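Local coordinates for protein titin heart isoform N2-B (Homo sapiens, PDB 2BK8) that forms the M1 immunoglobulin-like domain of the muscle protein titin (connectin) and probably serves as a structural module in the sarcomeric M-band, at residues A[1-6]-A[23-28]; A[27-32]-A[77-82]. All coordinates share one frame; numbering follows the deposited sequence.

In the fold
From the N terminus, residues 1-6 carry the first short strand, 4-5, of the immunoglobulin sandwich. The chain passes through strand 11-13, which joins the other sheet, and returns on strand 19-26; contact 1 closes this loop by pairing 1-6 with 23-28. Contact 2 starts where contact 1 ends, the two sharing Asn-27 and Tyr-28, and it closes a longer loop of mostly strand residues by laying the loop 27-32 against 77-82. The two loops therefore follow one another without nesting or crossing. Together they tie the N terminus, the loop after strand 19-26 and the loop after strand 71-78 into one end of the domain. Met-3 of contact 1 leans on residues of contact 2, though its outer end is uncertain. The centres of the two contacts are about 9 Å apart.

Contact 1. Residues A[1-6]-A[23-28]; sequences GAMVSG and CKIENY
Val-4 and Glu-26 form an antiparallel hydrogen-bonded pair where the first strand of this immunoglobulin I-set domain, strand A in family nomenclature, docks on strand B at the border of a sheet. The two bonds of the pair differ: Glu-26 N reaches Val-4 O at 2.9 Å almost in line with the carbonyl, whereas Val-4 N meets Glu-26 O at 3.2 Å and well off that line (C=O...N 136°). Gly-6 N then gives to Lys-24 O at 2.9 Å. On the outer face, Val-4 CB and Glu-26 CB are 4.3 Å apart; with CG anti to the carbonyl carbon (chi1 -59°) and a further bend at chi2, the Glu-26 carboxylate is led away from strand A.

Ser-5 and Ile-25 occupy the inward face, toward Val-77 of the opposing sheet. Ile-25 holds CG1 anti to its carbonyl carbon (chi1 -64°), which leaves CG2 to meet Met-3 CB at 3.9 Å, the two side chains crossing obliquely. Ser-5 places CB 4.0 Å from Cys-23 SG, while its hydroxyl is hydrogen-bonded to Ser-86 and Cys-23 itself packs on Cys-75. Met-3 was modelled in two conformers, so the path of its outer chain is less certain. Its backbone adds a last detail: Met-3 CA lies 3.2 Å from Glu-26 O in a CA-H...O contact, giving that oxygen a second approach besides Val-4 N.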
loop_
_atom_site.group_PDB
_atom_site.type_symbol
_atom_site.label_atom_id
_atom_site.label_comp_id
_atom_site.label_asym_id
_atom_site.label_seq_id
_atom_site.Cartn_x
_atom_site.Cartn_y
_atom_site.Cartn_z
ATOM N N GLY A 1 13.282 14.006 -9.347
ATOM C CA GLY A 1 13.636 12.833 -10.204
ATOM C C GLY A 1 13.104 12.968 -11.619
ATOM O O GLY A 1 13.832 13.443 -12.485
ATOM N N ALA A 2 11.870 12.527 -11.893
ATOM C CA ALA A 2 11.043 11.680 -10.996
ATOM C C ALA A 2 10.416 12.429 -9.770
ATOM O O ALA A 2 10.497 13.654 -9.730
ATOM C CB ALA A 2 11.793 10.412 -10.647
ATOM N N MET A 3 9.780 11.796 -8.777
ATOM C CA MET A 3 9.806 10.387 -8.451
ATOM C C MET A 3 9.077 9.470 -9.440
ATOM O O MET A 3 8.313 9.916 -10.308
ATOM C CB MET A 3 9.284 10.160 -7.009
ATOM C CG MET A 3 9.421 11.345 -6.038
ATOM S SD MET A 3 8.608 10.890 -4.500
ATOM C CE MET A 3 7.637 12.293 -4.103
ATOM N N VAL A 4 9.413 8.196 -9.338
ATOM C CA VAL A 4 8.608 7.109 -9.889
ATOM C C VAL A 4 8.331 6.140 -8.756
ATOM O O VAL A 4 9.247 5.740 -8.022
ATOM C CB VAL A 4 9.349 6.371 -11.008
ATOM C CG1 VAL A 4 8.607 5.141 -11.485
ATOM C CG2 VAL A 4 9.575 7.296 -12.188
ATOM N N SER A 5 7.065 5.776 -8.587
ATOM C CA SER A 5 6.729 4.714 -7.665
ATOM C C SER A 5 6.782 3.346 -8.359
ATOM O O SER A 5 6.174 3.148 -9.424
ATOM C CB SER A 5 5.362 4.993 -7.033
ATOM O OG SER A 5 4.337 4.981 -8.015
ATOM N N GLY A 6 7.521 2.398 -7.759
ATOM C CA GLY A 6 7.723 1.046 -8.345
ATOM C C GLY A 6 6.508 0.111 -8.338
ATOM O O GLY A 6 5.482 0.422 -7.728
ATOM N N CYS A 23 6.497 -1.076 -1.791
ATOM C CA CYS A 23 6.644 -0.190 -2.938
ATOM C C CYS A 23 7.973 0.559 -2.846
ATOM O O CYS A 23 8.206 1.335 -1.909
ATOM C CB CYS A 23 5.458 0.798 -3.032
ATOM S SG CYS A 23 5.592 1.977 -4.482
ATOM N N LYS A 24 8.844 0.333 -3.826
ATOM C CA LYS A 24 10.145 1.003 -3.869
ATOM C C LYS A 24 10.127 2.283 -4.757
ATOM O O LYS A 24 9.689 2.238 -5.904
ATOM C CB LYS A 24 11.217 -0.016 -4.338
ATOM C CG LYS A 24 12.642 0.332 -4.021
ATOM C CD LYS A 24 13.569 -0.799 -4.473
ATOM C CE LYS A 24 14.997 -0.318 -4.580
ATOM N NZ LYS A 24 15.895 -1.230 -5.349
ATOM N N ILE A 25 10.532 3.412 -4.182
ATOM C CA ILE A 25 10.499 4.722 -4.876
ATOM C C ILE A 25 11.844 5.145 -5.458
ATOM O O ILE A 25 12.874 5.079 -4.783
ATOM C CB ILE A 25 9.862 5.808 -3.938
ATOM C CG1 ILE A 25 8.401 5.441 -3.654
ATOM C CG2 ILE A 25 9.841 7.166 -4.612
ATOM C CD1 ILE A 25 7.979 5.436 -2.162
ATOM N N GLU A 26 11.822 5.562 -6.733
ATOM C CA GLU A 26 13.000 6.138 -7.391
ATOM C C GLU A 26 12.969 7.654 -7.233
ATOM O O GLU A 26 11.907 8.278 -7.358
ATOM C CB GLU A 26 13.031 5.728 -8.857
ATOM C CG GLU A 26 13.077 4.230 -9.181
ATOM C CD GLU A 26 14.207 3.437 -8.485
ATOM O OE1 GLU A 26 15.386 3.848 -8.552
ATOM O OE2 GLU A 26 13.905 2.360 -7.914
ATOM N N ASN A 27 14.145 8.240 -6.983
ATOM C CA ASN A 27 14.352 9.696 -6.857
ATOM C C ASN A 27 13.497 10.377 -5.777
ATOM O O ASN A 27 13.003 11.503 -5.952
ATOM C CB ASN A 27 14.243 10.420 -8.215
ATOM C CG ASN A 27 15.063 9.760 -9.317
ATOM O OD1 ASN A 27 16.278 9.947 -9.401
ATOM N ND2 ASN A 27 14.386 9.026 -10.204
ATOM N N TYR A 28 13.308 9.653 -4.672
ATOM C CA TYR A 28 12.820 10.231 -3.422
ATOM C C TYR A 28 13.782 11.304 -2.873
ATOM O O TYR A 28 14.994 11.297 -3.166
ATOM C CB TYR A 28 12.592 9.115 -2.392
ATOM C CG TYR A 28 13.846 8.347 -2.029
ATOM C CD1 TYR A 28 14.667 8.770 -0.985
ATOM C CD2 TYR A 28 14.233 7.215 -2.752
ATOM C CE1 TYR A 28 15.831 8.075 -0.668
ATOM C CE2 TYR A 28 15.373 6.509 -2.427
ATOM C CZ TYR A 28 16.171 6.934 -1.396
ATOM O OH TYR A 28 17.324 6.246 -1.077
#

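Contact 2. Residues A[27-32]-A[77-82]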
loop_
_atom_site.group_PDB
_atom_site.type_symbol
_atom_site.label_atom_id
_atom_site.label_comp_id
_atom_site.label_asym_id
_atom_site.label_seq_id
_atom_site.Cartn_x
_atom_site.Cartn_y
_atom_site.Cartn_z
ATOM N N ASN A 27 14.145 8.240 -6.983
ATOM C CA ASN A 27 14.352 9.696 -6.857
ATOM C C ASN A 27 13.497 10.377 -5.777
ATOM O O ASN A 27 13.003 11.503 -5.952
ATOM C CB ASN A 27 14.243 10.420 -8.215
ATOM C CG ASN A 27 15.063 9.760 -9.317
ATOM O OD1 ASN A 27 16.278 9.947 -9.401
ATOM N ND2 ASN A 27 14.386 9.026 -10.204
ATOM N N TYR A 28 13.308 9.653 -4.672
ATOM C CA TYR A 28 12.820 10.231 -3.422
ATOM C C TYR A 28 13.782 11.304 -2.873
ATOM O O TYR A 28 14.994 11.297 -3.166
ATOM C CB TYR A 28 12.592 9.115 -2.392
ATOM C CG TYR A 28 13.846 8.347 -2.029
ATOM C CD1 TYR A 28 14.667 8.770 -0.985
ATOM C CD2 TYR A 28 14.233 7.215 -2.752
ATOM C CE1 TYR A 28 15.831 8.075 -0.668
ATOM C CE2 TYR A 28 15.373 6.509 -2.427
ATOM C CZ TYR A 28 16.171 6.934 -1.396
ATOM O OH TYR A 28 17.324 6.246 -1.077
ATOM N N ASP A 29 13.239 12.237 -2.094
ATOM C CA ASP A 29 14.053 13.242 -1.396
ATOM C C ASP A 29 13.419 13.663 -0.053
ATOM O O ASP A 29 12.485 13.001 0.433
ATOM C CB ASP A 29 14.372 14.446 -2.306
ATOM C CG ASP A 29 13.143 15.279 -2.667
ATOM O OD1 ASP A 29 12.073 15.148 -2.040
ATOM O OD2 ASP A 29 13.268 16.115 -3.586
ATOM N N GLN A 30 13.925 14.754 0.528
ATOM C CA GLN A 30 13.467 15.224 1.840
ATOM C C GLN A 30 12.016 15.689 1.864
ATOM O O GLN A 30 11.442 15.819 2.947
ATOM C CB GLN A 30 14.397 16.311 2.433
ATOM C CG GLN A 30 14.412 17.674 1.710
ATOM C CD GLN A 30 13.324 18.648 2.187
ATOM O OE1 GLN A 30 13.070 18.790 3.385
ATOM N NE2 GLN A 30 12.693 19.333 1.241
ATOM N N SER A 31 11.427 15.957 0.699
ATOM C CA SER A 31 10.021 16.382 0.658
ATOM C C SER A 31 9.012 15.242 0.388
ATOM O O SER A 31 7.789 15.448 0.452
ATOM C CB SER A 31 9.828 17.558 -0.321
ATOM O OG SER A 31 9.744 17.107 -1.660
ATOM N N THR A 32 9.511 14.035 0.107
ATOM C CA THR A 32 8.656 12.896 -0.221
ATOM C C THR A 32 7.738 12.495 0.952
ATOM O O THR A 32 8.231 12.284 2.060
ATOM C CB THR A 32 9.511 11.685 -0.657
ATOM O OG1 THR A 32 10.364 12.080 -1.741
ATOM C CG2 THR A 32 8.628 10.529 -1.098
ATOM N N VAL A 77 2.455 8.681 -3.761
ATOM C CA VAL A 77 3.709 9.357 -3.414
ATOM C C VAL A 77 3.721 10.788 -3.924
ATOM O O VAL A 77 3.424 11.032 -5.085
ATOM C CB VAL A 77 4.942 8.555 -3.903
ATOM C CG1 VAL A 77 6.106 8.947 -3.110
ATOM C CG2 VAL A 77 4.706 7.030 -3.632
ATOM N N VAL A 78 4.008 11.734 -3.032
ATOM C CA VAL A 78 3.960 13.168 -3.366
ATOM C C VAL A 78 5.210 13.858 -2.856
ATOM O O VAL A 78 5.611 13.648 -1.708
ATOM C CB VAL A 78 2.710 13.871 -2.741
ATOM C CG1 VAL A 78 2.677 15.353 -3.066
ATOM C CG2 VAL A 78 1.436 13.216 -3.216
ATOM N N ASN A 79 5.830 14.656 -3.726
ATOM C CA ASN A 79 6.836 15.645 -3.312
ATOM C C ASN A 79 6.648 17.029 -3.903
ATOM O O ASN A 79 5.581 17.345 -4.427
ATOM C CB ASN A 79 8.283 15.143 -3.473
ATOM C CG ASN A 79 8.728 15.006 -4.914
ATOM O OD1 ASN A 79 7.951 15.164 -5.861
ATOM N ND2 ASN A 79 10.008 14.693 -5.084
ATOM N N ASP A 80 7.707 17.836 -3.808
ATOM C CA ASP A 80 7.728 19.242 -4.232
ATOM C C ASP A 80 7.708 19.423 -5.745
ATOM O O ASP A 80 7.641 20.564 -6.245
ATOM C CB ASP A 80 8.977 19.916 -3.660
ATOM C CG ASP A 80 8.823 20.326 -2.199
ATOM O OD1 ASP A 80 7.720 20.199 -1.625
ATOM O OD2 ASP A 80 9.817 20.813 -1.625
ATOM N N TYR A 81 7.797 18.319 -6.476
ATOM C CA TYR A 81 7.902 18.355 -7.936
ATOM C C TYR A 81 6.705 17.730 -8.641
ATOM O O TYR A 81 6.363 18.132 -9.755
ATOM C CB TYR A 81 9.204 17.696 -8.397
ATOM C CG TYR A 81 10.442 18.442 -7.950
ATOM C CD1 TYR A 81 10.722 19.720 -8.435
ATOM C CD2 TYR A 81 11.330 17.877 -7.034
ATOM C CE1 TYR A 81 11.856 20.416 -8.024
ATOM C CE2 TYR A 81 12.471 18.566 -6.617
ATOM C CZ TYR A 81 12.724 19.832 -7.115
ATOM O OH TYR A 81 13.848 20.520 -6.710
ATOM N N GLY A 82 6.077 16.756 -7.994
ATOM C CA GLY A 82 4.882 16.125 -8.535
ATOM C C GLY A 82 4.432 14.945 -7.699
ATOM O O GLY A 82 4.635 14.919 -6.485
#
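The carboxylate of Asp-29 and the amide of Asn-79 meet with their planes 43° apart and their side chains crossing at about a right angle, Asn-79 ND2 lying 3.7 Å from Asp-29 OD1. At the edge of the Tyr-81 ring, near its plane, Asp-29 OD2 stands 4.0 Å from Tyr-81 CE2. Asn-79 OD1 takes two N-H groups from the same side of the amide plane in the loop between strands F and G: Tyr-81 N from well above it, an Asx turn, and Gly-82 N only slightly tilted and nearer the line of the carbonyl, an Asx motif. In the loop between strands B and C, Asp-29 sets CG between its backbone N and carbonyl carbon (chi1 67°), and OD1 reaches forward to Ser-31 N at 2.9 Å, from above the carboxylate plane, in an Asx turn within the type I turn Asp-29 to Thr-32. Ser-31 OG meets Asp-29 OD1 on its syn side at 3.1 Å. Asp-29 N in turn gives to Thr-32 OG1.

Ser-31 OG accepts Asp-80 N at 3.0 Å, while Thr-32 CG2 touches Val-77 CG1 at 3.6 Å, the apolar part of the contact. Replacing Asp-29 with an alanine would probably leave Ser-31 N and OG without their shared acceptor, letting the hydroxyl turn from Asp-80 N. The relay Asp-80 N to Ser-31 OG to Asp-29 OD1 thus joins two loops through one hydroxyl, whereas Asn-79 ND2 is buried without a hydrogen-bond partner in the model, probably at some cost.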